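Local coordinates for protein lactococcal phage P2 ORF15 (Lactococcus phage p2, PDB 2WZP) that probably forms, as a distal tail (Dit) protein, the hub at the tip of the phage tail that carries the host-recognition parts of the baseplate, at residues 52-56 and 106-110; 161-165 and 320-326; 180-186 and 202-207. All blocks are in the same frame, centred on the assembly; numbering follows the deposited sequence.

Contact 1: 52-56 and 106-110; sequences GKVRF and LMKDF
Leu106 comes first along the helix, and it meets Lys53 and Val54. Both its methyls touch Lys53 CB, CD1 and CD2 of Leu106 each at 3.7 Å. Beyond CB the lysine leads away, and its amine forms a salt bridge with Glu102. Leu106 CB rests against Val54 CG2 at 3.8 Å. One helical turn later comes Phe110, whose N bonds back to Leu106 O. Its CG is anti to the backbone N (chi1 -174°), which carries the ring out toward the strand. Val54 CG1 sits almost squarely over one ring face, 3.7 Å from the centroid of Phe110, as a CH-pi contact. At the ring edge, Phe110 CZ meets Phe56 CZ at 3.6 Å. The two ring planes stand at 83°, in an oblique pair. No hydrogen bond links the segments. The axes of 106-110 and 54-56 approach to 10.3 Å at 67°. They belong to helix 100-115 and strand 54-57, which is outermost in this chain's N-terminal antiparallel sheet. The helix packs on that sheet, where Leu93 of strand 89-95 and Ile156 of strand 153-163 continue the apolar layer. Trp47 of strand 46-48 meets the Phe110 ring edge-to-face.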
loop_
_atom_site.group_PDB
_atom_site.type_symbol
_atom_site.label_atom_id
_atom_site.label_comp_id
_atom_site.label_asym_id
_atom_site.label_seq_id
_atom_site.Cartn_x
_atom_site.Cartn_y
_atom_site.Cartn_z
ATOM N N GLY M 52 -32.685 17.254 -7.138
ATOM C CA GLY M 52 -33.449 17.219 -5.897
ATOM C C GLY M 52 -32.627 17.182 -4.628
ATOM O O GLY M 52 -31.410 17.397 -4.651
ATOM N N LYS M 53 -33.290 16.883 -3.508
ATOM C CA LYS M 53 -32.670 16.838 -2.185
ATOM C C LYS M 53 -31.969 15.513 -1.929
ATOM O O LYS M 53 -31.154 15.403 -1.017
ATOM C CB LYS M 53 -33.693 17.175 -1.093
ATOM C CG LYS M 53 -34.317 18.560 -1.273
ATOM C CD LYS M 53 -33.982 19.514 -0.138
ATOM C CE LYS M 53 -35.026 20.591 -0.055
ATOM N NZ LYS M 53 -34.946 21.328 1.231
ATOM N N VAL M 54 -32.298 14.508 -2.748
ATOM C CA VAL M 54 -31.692 13.185 -2.757
ATOM C C VAL M 54 -31.102 13.067 -4.171
ATOM O O VAL M 54 -31.855 13.169 -5.149
ATOM C CB VAL M 54 -32.726 12.068 -2.461
ATOM C CG1 VAL M 54 -32.148 10.693 -2.776
ATOM C CG2 VAL M 54 -33.185 12.117 -1.017
ATOM N N ARG M 55 -29.759 12.887 -4.279
ATOM C CA ARG M 55 -29.052 12.770 -5.566
ATOM C C ARG M 55 -28.194 11.523 -5.725
ATOM O O ARG M 55 -27.660 10.998 -4.743
ATOM C CB ARG M 55 -28.189 14.009 -5.812
ATOM C CG ARG M 55 -28.993 15.284 -5.855
ATOM C CD ARG M 55 -28.151 16.456 -6.244
ATOM N NE ARG M 55 -28.773 17.687 -5.774
ATOM C CZ ARG M 55 -28.220 18.885 -5.891
ATOM N NH1 ARG M 55 -27.043 19.025 -6.484
ATOM N NH2 ARG M 55 -28.852 19.957 -5.438
ATOM N N PHE M 56 -28.026 11.088 -6.989
ATOM C CA PHE M 56 -27.180 9.959 -7.386
ATOM C C PHE M 56 -26.003 10.527 -8.140
ATOM O O PHE M 56 -26.179 11.393 -9.006
ATOM C CB PHE M 56 -27.917 9.004 -8.331
ATOM C CG PHE M 56 -28.910 8.023 -7.760
ATOM C CD1 PHE M 56 -29.171 7.976 -6.383
ATOM C CD2 PHE M 56 -29.593 7.147 -8.594
ATOM C CE1 PHE M 56 -30.111 7.089 -5.865
ATOM C CE2 PHE M 56 -30.524 6.246 -8.072
ATOM C CZ PHE M 56 -30.782 6.232 -6.714
ATOM N N LEU M 106 -35.533 12.463 4.447
ATOM C CA LEU M 106 -35.196 12.214 3.039
ATOM C C LEU M 106 -34.691 10.788 2.810
ATOM O O LEU M 106 -35.179 10.147 1.890
ATOM C CB LEU M 106 -34.168 13.230 2.528
ATOM C CG LEU M 106 -34.668 14.665 2.340
ATOM C CD1 LEU M 106 -33.484 15.620 2.302
ATOM C CD2 LEU M 106 -35.564 14.790 1.103
ATOM N N MET M 107 -33.759 10.285 3.651
ATOM C CA MET M 107 -33.245 8.928 3.579
ATOM C C MET M 107 -34.364 7.915 3.753
ATOM O O MET M 107 -34.512 7.029 2.925
ATOM C CB MET M 107 -32.185 8.684 4.664
ATOM C CG MET M 107 -30.765 8.799 4.161
ATOM S SD MET M 107 -30.326 7.717 2.771
ATOM C CE MET M 107 -29.573 6.362 3.640
ATOM N N LYS M 108 -35.141 8.041 4.847
ATOM C CA LYS M 108 -36.262 7.173 5.209
ATOM C C LYS M 108 -37.308 7.120 4.095
ATOM O O LYS M 108 -37.731 6.026 3.715
ATOM C CB LYS M 108 -36.892 7.652 6.522
ATOM C CG LYS M 108 -37.842 6.659 7.153
ATOM C CD LYS M 108 -38.401 7.197 8.458
ATOM C CE LYS M 108 -39.600 6.400 8.935
ATOM N NZ LYS M 108 -40.769 6.525 8.016
ATOM N N ASP M 109 -37.704 8.281 3.548
ATOM C CA ASP M 109 -38.710 8.329 2.488
ATOM C C ASP M 109 -38.225 7.765 1.180
ATOM O O ASP M 109 -38.954 6.997 0.560
ATOM C CB ASP M 109 -39.265 9.750 2.301
ATOM C CG ASP M 109 -40.102 10.293 3.452
ATOM O OD1 ASP M 109 -40.341 9.533 4.445
ATOM O OD2 ASP M 109 -40.529 11.453 3.363
ATOM N N PHE M 110 -37.005 8.116 0.755
ATOM C CA PHE M 110 -36.444 7.619 -0.492
ATOM C C PHE M 110 -36.318 6.107 -0.515
ATOM O O PHE M 110 -36.767 5.474 -1.468
ATOM C CB PHE M 110 -35.089 8.261 -0.762
ATOM C CG PHE M 110 -34.514 7.909 -2.108
ATOM C CD1 PHE M 110 -35.099 8.384 -3.273
ATOM C CD2 PHE M 110 -33.386 7.105 -2.210
ATOM C CE1 PHE M 110 -34.577 8.056 -4.516
ATOM C CE2 PHE M 110 -32.860 6.779 -3.457
ATOM C CZ PHE M 110 -33.454 7.266 -4.600
#

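Contact 2: 161-165 and 320-326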
loop_
_atom_site.group_PDB
_atom_site.type_symbol
_atom_site.label_atom_id
_atom_site.label_comp_id
_atom_site.label_asym_id
_atom_site.label_seq_id
_atom_site.Cartn_x
_atom_site.Cartn_y
_atom_site.Cartn_z
ATOM N N ILE M 161 -33.278 -5.449 -14.140
ATOM C CA ILE M 161 -34.400 -6.264 -14.588
ATOM C C ILE M 161 -34.484 -6.066 -16.060
ATOM O O ILE M 161 -34.386 -7.038 -16.814
ATOM C CB ILE M 161 -35.728 -5.971 -13.852
ATOM C CG1 ILE M 161 -35.574 -6.310 -12.364
ATOM C CG2 ILE M 161 -36.926 -6.738 -14.476
ATOM C CD1 ILE M 161 -36.313 -5.420 -11.486
ATOM N N THR M 162 -34.617 -4.800 -16.482
ATOM C CA THR M 162 -34.772 -4.425 -17.888
ATOM C C THR M 162 -33.915 -3.223 -18.141
ATOM O O THR M 162 -34.269 -2.150 -17.723
ATOM C CB THR M 162 -36.261 -4.217 -18.169
ATOM O OG1 THR M 162 -36.917 -5.475 -18.031
ATOM C CG2 THR M 162 -36.509 -3.754 -19.539
ATOM N N LYS M 163 -32.749 -3.410 -18.737
ATOM C CA LYS M 163 -31.872 -2.278 -18.942
ATOM C C LYS M 163 -31.855 -1.720 -20.334
ATOM O O LYS M 163 -31.413 -2.347 -21.275
ATOM C CB LYS M 163 -30.459 -2.547 -18.467
ATOM C CG LYS M 163 -29.635 -1.319 -18.393
ATOM C CD LYS M 163 -28.254 -1.681 -18.072
ATOM C CE LYS M 163 -27.289 -0.733 -18.644
ATOM N NZ LYS M 163 -26.004 -1.405 -18.766
ATOM N N TRP M 164 -32.353 -0.494 -20.368
ATOM C CA TRP M 164 -32.548 0.380 -21.498
ATOM C C TRP M 164 -33.752 -0.000 -22.350
ATOM O O TRP M 164 -33.756 -0.959 -23.075
ATOM C CB TRP M 164 -31.276 0.601 -22.278
ATOM C CG TRP M 164 -30.131 1.148 -21.477
ATOM C CD1 TRP M 164 -28.831 0.981 -21.745
ATOM C CD2 TRP M 164 -30.189 1.915 -20.278
ATOM N NE1 TRP M 164 -28.069 1.594 -20.817
ATOM C CE2 TRP M 164 -28.883 2.177 -19.897
ATOM C CE3 TRP M 164 -31.221 2.402 -19.488
ATOM C CZ2 TRP M 164 -28.574 2.900 -18.770
ATOM C CZ3 TRP M 164 -30.913 3.116 -18.380
ATOM C CH2 TRP M 164 -29.604 3.358 -18.024
ATOM N N TYR M 165 -34.830 0.730 -22.117
ATOM C CA TYR M 165 -36.056 0.577 -22.852
ATOM C C TYR M 165 -36.728 1.923 -22.998
ATOM O O TYR M 165 -36.363 2.893 -22.333
ATOM C CB TYR M 165 -36.988 -0.473 -22.200
ATOM C CG TYR M 165 -37.712 -0.053 -20.938
ATOM C CD1 TYR M 165 -38.933 0.618 -20.999
ATOM C CD2 TYR M 165 -37.199 -0.362 -19.686
ATOM C CE1 TYR M 165 -39.613 0.981 -19.842
ATOM C CE2 TYR M 165 -37.866 -0.000 -18.523
ATOM C CZ TYR M 165 -39.080 0.656 -18.602
ATOM O OH TYR M 165 -39.719 1.027 -17.438
ATOM N N LYS M 320 -42.323 -2.604 -25.369
ATOM C CA LYS M 320 -41.170 -2.270 -24.563
ATOM C C LYS M 320 -39.966 -2.502 -25.455
ATOM O O LYS M 320 -39.491 -3.634 -25.588
ATOM C CB LYS M 320 -41.134 -3.098 -23.270
ATOM C CG LYS M 320 -40.353 -2.406 -22.182
ATOM C CD LYS M 320 -39.991 -3.347 -21.045
ATOM C CE LYS M 320 -40.651 -3.039 -19.721
ATOM N NZ LYS M 320 -40.277 -4.060 -18.721
ATOM N N ARG M 321 -39.512 -1.422 -26.128
ATOM C CA ARG M 321 -38.359 -1.447 -27.049
ATOM C C ARG M 321 -37.062 -1.695 -26.289
ATOM O O ARG M 321 -36.993 -1.342 -25.132
ATOM C CB ARG M 321 -38.299 -0.157 -27.865
ATOM C CG ARG M 321 -39.557 0.059 -28.708
ATOM C CD ARG M 321 -39.461 1.190 -29.683
ATOM N NE ARG M 321 -38.358 1.104 -30.624
ATOM C CZ ARG M 321 -38.486 1.244 -31.936
ATOM N NH1 ARG M 321 -37.419 1.188 -32.721
ATOM N NH2 ARG M 321 -39.679 1.478 -32.475
ATOM N N LYS M 322 -36.062 -2.331 -26.904
ATOM C CA LYS M 322 -34.830 -2.768 -26.242
ATOM C C LYS M 322 -33.567 -2.176 -26.849
ATOM O O LYS M 322 -33.456 -2.083 -28.069
ATOM C CB LYS M 322 -34.789 -4.318 -26.294
ATOM C CG LYS M 322 -33.535 -5.035 -25.751
ATOM C CD LYS M 322 -33.759 -6.525 -25.745
ATOM C CE LYS M 322 -32.790 -7.306 -24.917
ATOM N NZ LYS M 322 -31.680 -7.816 -25.730
ATOM N N ALA M 323 -32.589 -1.832 -25.988
ATOM C CA ALA M 323 -31.260 -1.351 -26.339
ATOM C C ALA M 323 -30.344 -1.824 -25.234
ATOM O O ALA M 323 -30.506 -1.381 -24.106
ATOM C CB ALA M 323 -31.254 0.162 -26.427
ATOM N N ASP M 324 -29.421 -2.749 -25.516
ATOM C CA ASP M 324 -28.529 -3.281 -24.468
ATOM C C ASP M 324 -27.520 -2.224 -23.981
ATOM O O ASP M 324 -27.067 -2.272 -22.823
ATOM C CB ASP M 324 -27.762 -4.541 -24.966
ATOM C CG ASP M 324 -28.597 -5.715 -25.429
ATOM O OD1 ASP M 324 -28.146 -6.427 -26.351
ATOM O OD2 ASP M 324 -29.661 -5.973 -24.809
ATOM N N PHE M 325 -27.144 -1.307 -24.903
ATOM C CA PHE M 325 -26.184 -0.236 -24.674
ATOM C C PHE M 325 -26.687 1.065 -25.279
ATOM O O PHE M 325 -27.221 1.084 -26.392
ATOM C CB PHE M 325 -24.802 -0.598 -25.226
ATOM C CG PHE M 325 -23.724 0.382 -24.816
ATOM C CD1 PHE M 325 -23.441 1.504 -25.603
ATOM C CD2 PHE M 325 -23.000 0.195 -23.636
ATOM C CE1 PHE M 325 -22.460 2.415 -25.218
ATOM C CE2 PHE M 325 -22.009 1.100 -23.263
ATOM C CZ PHE M 325 -21.743 2.197 -24.064
ATOM N N VAL M 326 -26.485 2.156 -24.530
ATOM C CA VAL M 326 -26.907 3.515 -24.877
ATOM C C VAL M 326 -25.829 4.505 -24.372
ATOM O O VAL M 326 -25.291 4.293 -23.258
ATOM C CB VAL M 326 -28.351 3.722 -24.310
ATOM C CG1 VAL M 326 -28.455 4.749 -23.192
ATOM C CG2 VAL M 326 -29.348 3.971 -25.408
ATOM O OXT VAL M 326 -25.407 5.383 -25.152
HETATM O O HOH W 1 -30.513 -5.500 -22.117
HETATM O O HOH W 2 -25.543 2.059 -21.714
#
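Tyr165 and Lys320 make the first of two aromatic contacts. The lysine chain passes over one face of the tyrosine ring, with Lys320 CE above its centre, 4.0 Å from the Tyr165 centroid. Lys320 NZ lies further along over the same face, 4.9 Å from that centroid, in a cation-pi contact. A bend in the lysine chain at chi3 (-114°) lets it follow the ring. Beside it, Thr162 CG2 touches Lys320 CD at 3.8 Å.

The second contact is at Trp164. Its indole lies between Lys163 CG on one face and Val326 CG1 on the opposite face. Val326 CG1 is 4.0 Å from the centroid of the five-membered ring of Trp164. The indole N-H is used as well: Trp164 NE1 donates to a water at 2.7 Å, and Val326 N donates to the same water at 3.0 Å. One water thus ties the indole to the C-terminal residue.

The backbones are joined by one long bond, Ala323 N to Trp164 O at 3.3 Å. Its donor stands above the carbonyl plane. Next to it, Lys322 NZ forms a salt bridge with Asp324 OD2, on its syn lone pair, and another with Glu223.

Further out, Asp134 binds both Lys320 NZ and Tyr165 OH, so one carboxylate positions both partners of the cation-pi pair. Val326 O accepts from Lys142 of a neighbouring subunit, which brings the C-terminus into the assembly.

Opposite Tyr132 of strand 130-140, Trp164 and Tyr165 form a G1 beta bulge. Here the chain turns a corner from strand 153-163 of the N-terminal sheet into strand 165-173 of another sheet, whose next strand is 312-322.

Contact 3: 180-186 and 202-207; sequences VIAGMSK and TSYTYY
Lys186 N donates to Thr205 O at 2.8 Å, nearly in line with the C=O, at a single backbone bridge between Ser185 and Thr205; a second bond, Thr205 N to Met184 O, would give the pattern of a parallel pair but is less certain, because that oxygen is crowded in the model. The motif before it is a type II beta turn at 181-184. Gly183 takes its third position with a positive phi of 107°, and Ile181 O accepts from both Met184 N and Ser185 N. Ser185 OG closes the turn by accepting from Ile181 N at 2.8 Å.

Lys186 makes the largest single share of the contact. With chi1 at -168° and the rest of the chain extended, Lys186 lies alongside Tyr204, pointing the same way. Lys186 CD lies over one face of that ring, 3.9 Å from the Tyr204 centroid. On the other flank, Val180 CG2 touches Tyr207 CG at 3.8 Å. Met184 CE comes up to Thr202 O.

These loops belong to an extension of the C-terminal domain, and other proteins of the assembly cover it. Acidic side chains of those other chains pair with Lys186 NZ in a salt bridge and with Tyr206 OH and Tyr204 OH in hydrogen bonds, consistent with a docking arm. Within the extension, a water lies 2.6 Å from Ser185 OG and 2.8 Å from Thr205 OG1, and Lys186 NZ donates to Tyr204 OH at 3.0 Å.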
loop_
_atom_site.group_PDB
_atom_site.type_symbol
_atom_site.label_atom_id
_atom_site.label_comp_id
_atom_site.label_asym_id
_atom_site.label_seq_id
_atom_site.Cartn_x
_atom_site.Cartn_y
_atom_site.Cartn_z
ATOM N N VAL M 180 -64.564 -2.885 -56.397
ATOM C CA VAL M 180 -64.252 -2.187 -57.649
ATOM C C VAL M 180 -65.547 -2.182 -58.432
ATOM O O VAL M 180 -66.061 -3.256 -58.780
ATOM C CB VAL M 180 -63.098 -2.863 -58.453
ATOM C CG1 VAL M 180 -62.885 -2.175 -59.808
ATOM C CG2 VAL M 180 -61.815 -2.889 -57.646
ATOM N N ILE M 181 -66.097 -0.985 -58.673
ATOM C CA ILE M 181 -67.362 -0.830 -59.400
ATOM C C ILE M 181 -67.175 -0.074 -60.711
ATOM O O ILE M 181 -66.898 1.125 -60.697
ATOM C CB ILE M 181 -68.470 -0.200 -58.501
ATOM C CG1 ILE M 181 -68.676 -1.030 -57.209
ATOM C CG2 ILE M 181 -69.792 -0.070 -59.297
ATOM C CD1 ILE M 181 -69.471 -0.383 -56.120
ATOM N N ALA M 182 -67.326 -0.765 -61.842
ATOM C CA ALA M 182 -67.223 -0.132 -63.158
ATOM C C ALA M 182 -68.246 1.014 -63.242
ATOM O O ALA M 182 -69.449 0.805 -62.973
ATOM C CB ALA M 182 -67.477 -1.160 -64.257
ATOM N N GLY M 183 -67.741 2.221 -63.497
ATOM C CA GLY M 183 -68.580 3.411 -63.574
ATOM C C GLY M 183 -68.421 4.320 -62.382
ATOM O O GLY M 183 -68.783 5.493 -62.448
ATOM N N MET M 184 -67.842 3.791 -61.284
ATOM C CA MET M 184 -67.597 4.538 -60.047
ATOM C C MET M 184 -66.128 4.619 -59.705
ATOM O O MET M 184 -65.620 5.720 -59.532
ATOM C CB MET M 184 -68.392 3.976 -58.858
ATOM C CG MET M 184 -69.906 3.987 -59.082
ATOM S SD MET M 184 -70.863 3.938 -57.537
ATOM C CE MET M 184 -70.545 5.682 -56.906
ATOM N N SER M 185 -65.446 3.458 -59.603
ATOM C CA SER M 185 -64.026 3.317 -59.217
ATOM C C SER M 185 -63.056 3.845 -60.253
ATOM O O SER M 185 -63.342 3.783 -61.460
ATOM C CB SER M 185 -63.685 1.851 -58.946
ATOM O OG SER M 185 -64.555 1.280 -57.986
ATOM N N LYS M 186 -61.871 4.311 -59.802
ATOM C CA LYS M 186 -60.865 4.726 -60.786
ATOM C C LYS M 186 -60.189 3.461 -61.309
ATOM O O LYS M 186 -59.514 2.728 -60.552
ATOM C CB LYS M 186 -59.850 5.729 -60.213
ATOM C CG LYS M 186 -58.976 6.384 -61.290
ATOM C CD LYS M 186 -57.942 7.311 -60.703
ATOM C CE LYS M 186 -57.450 8.288 -61.719
ATOM N NZ LYS M 186 -56.578 9.325 -61.120
ATOM N N THR M 202 -70.737 11.065 -58.415
ATOM C CA THR M 202 -70.604 9.628 -58.555
ATOM C C THR M 202 -69.280 9.276 -59.217
ATOM O O THR M 202 -68.729 8.243 -59.016
ATOM C CB THR M 202 -71.812 9.024 -59.290
ATOM O OG1 THR M 202 -71.608 9.046 -60.689
ATOM C CG2 THR M 202 -73.002 9.788 -59.007
ATOM N N SER M 203 -68.840 10.216 -60.029
ATOM C CA SER M 203 -67.627 10.281 -60.833
ATOM C C SER M 203 -66.738 9.142 -60.905
ATOM O O SER M 203 -66.913 8.253 -61.739
ATOM C CB SER M 203 -66.804 11.378 -60.238
ATOM O OG SER M 203 -65.519 11.377 -60.724
ATOM N N TYR M 204 -65.663 9.288 -60.029
ATOM C CA TYR M 204 -64.619 8.349 -59.647
ATOM C C TYR M 204 -64.265 8.456 -58.191
ATOM O O TYR M 204 -64.115 9.546 -57.633
ATOM C CB TYR M 204 -63.434 8.205 -60.625
ATOM C CG TYR M 204 -62.188 9.015 -60.359
ATOM C CD1 TYR M 204 -61.364 8.734 -59.264
ATOM C CD2 TYR M 204 -61.752 9.969 -61.271
ATOM C CE1 TYR M 204 -60.201 9.461 -59.029
ATOM C CE2 TYR M 204 -60.574 10.673 -61.069
ATOM C CZ TYR M 204 -59.797 10.416 -59.951
ATOM O OH TYR M 204 -58.636 11.131 -59.784
ATOM N N THR M 205 -64.227 7.297 -57.557
ATOM C CA THR M 205 -63.811 7.103 -56.184
ATOM C C THR M 205 -62.686 6.073 -56.251
ATOM O O THR M 205 -62.543 5.383 -57.268
ATOM C CB THR M 205 -64.985 6.648 -55.301
ATOM O OG1 THR M 205 -65.552 5.468 -55.845
ATOM C CG2 THR M 205 -66.058 7.705 -55.137
ATOM N N TYR M 206 -61.852 6.013 -55.212
ATOM C CA TYR M 206 -60.780 5.040 -55.111
ATOM C C TYR M 206 -61.380 3.825 -54.403
ATOM O O TYR M 206 -61.928 3.978 -53.313
ATOM C CB TYR M 206 -59.581 5.631 -54.343
ATOM C CG TYR M 206 -58.838 6.692 -55.133
ATOM C CD1 TYR M 206 -57.895 6.343 -56.109
ATOM C CD2 TYR M 206 -59.093 8.038 -54.930
ATOM C CE1 TYR M 206 -57.220 7.317 -56.841
ATOM C CE2 TYR M 206 -58.386 9.017 -55.616
ATOM C CZ TYR M 206 -57.460 8.653 -56.583
ATOM O OH TYR M 206 -56.832 9.629 -57.312
ATOM N N TYR M 207 -61.319 2.629 -55.036
ATOM C CA TYR M 207 -61.902 1.394 -54.485
ATOM C C TYR M 207 -61.377 1.097 -53.087
ATOM O O TYR M 207 -62.118 0.648 -52.218
ATOM C CB TYR M 207 -61.638 0.186 -55.416
ATOM C CG TYR M 207 -60.281 -0.465 -55.225
ATOM C CD1 TYR M 207 -60.131 -1.590 -54.415
ATOM C CD2 TYR M 207 -59.134 0.089 -55.784
ATOM C CE1 TYR M 207 -58.873 -2.153 -54.178
ATOM C CE2 TYR M 207 -57.873 -0.464 -55.553
ATOM C CZ TYR M 207 -57.751 -1.592 -54.760
ATOM O OH TYR M 207 -56.517 -2.168 -54.578
HETATM O O HOH W 3 -71.394 6.587 -61.715
HETATM O O HOH W 4 -64.832 2.763 -55.907
HETATM O O HOH W 5 -59.898 2.847 -57.769
#

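How the contacts relate
The three contacts are strung along an elongated chain. Contact 1 closes first, within the N-terminal domain. Contact 2 opens later and joins residues 161-165 to the C-terminus. Contact 3 is nested inside the loop that contact 2 closes. Contacts 1 and 2 have centres 25 Å apart and reach the same antiparallel sheet, and both touch a second subunit. Contact 3 is remote: its centre is 49 Å from that of contact 2 and 67 Å from that of contact 1, on the opposite side of the chain's centre from contact 1. Contacts 1 and 2, in both domains, meet other copies of the protein, consistent with a ring, while the extension at contact 3 meets other proteins.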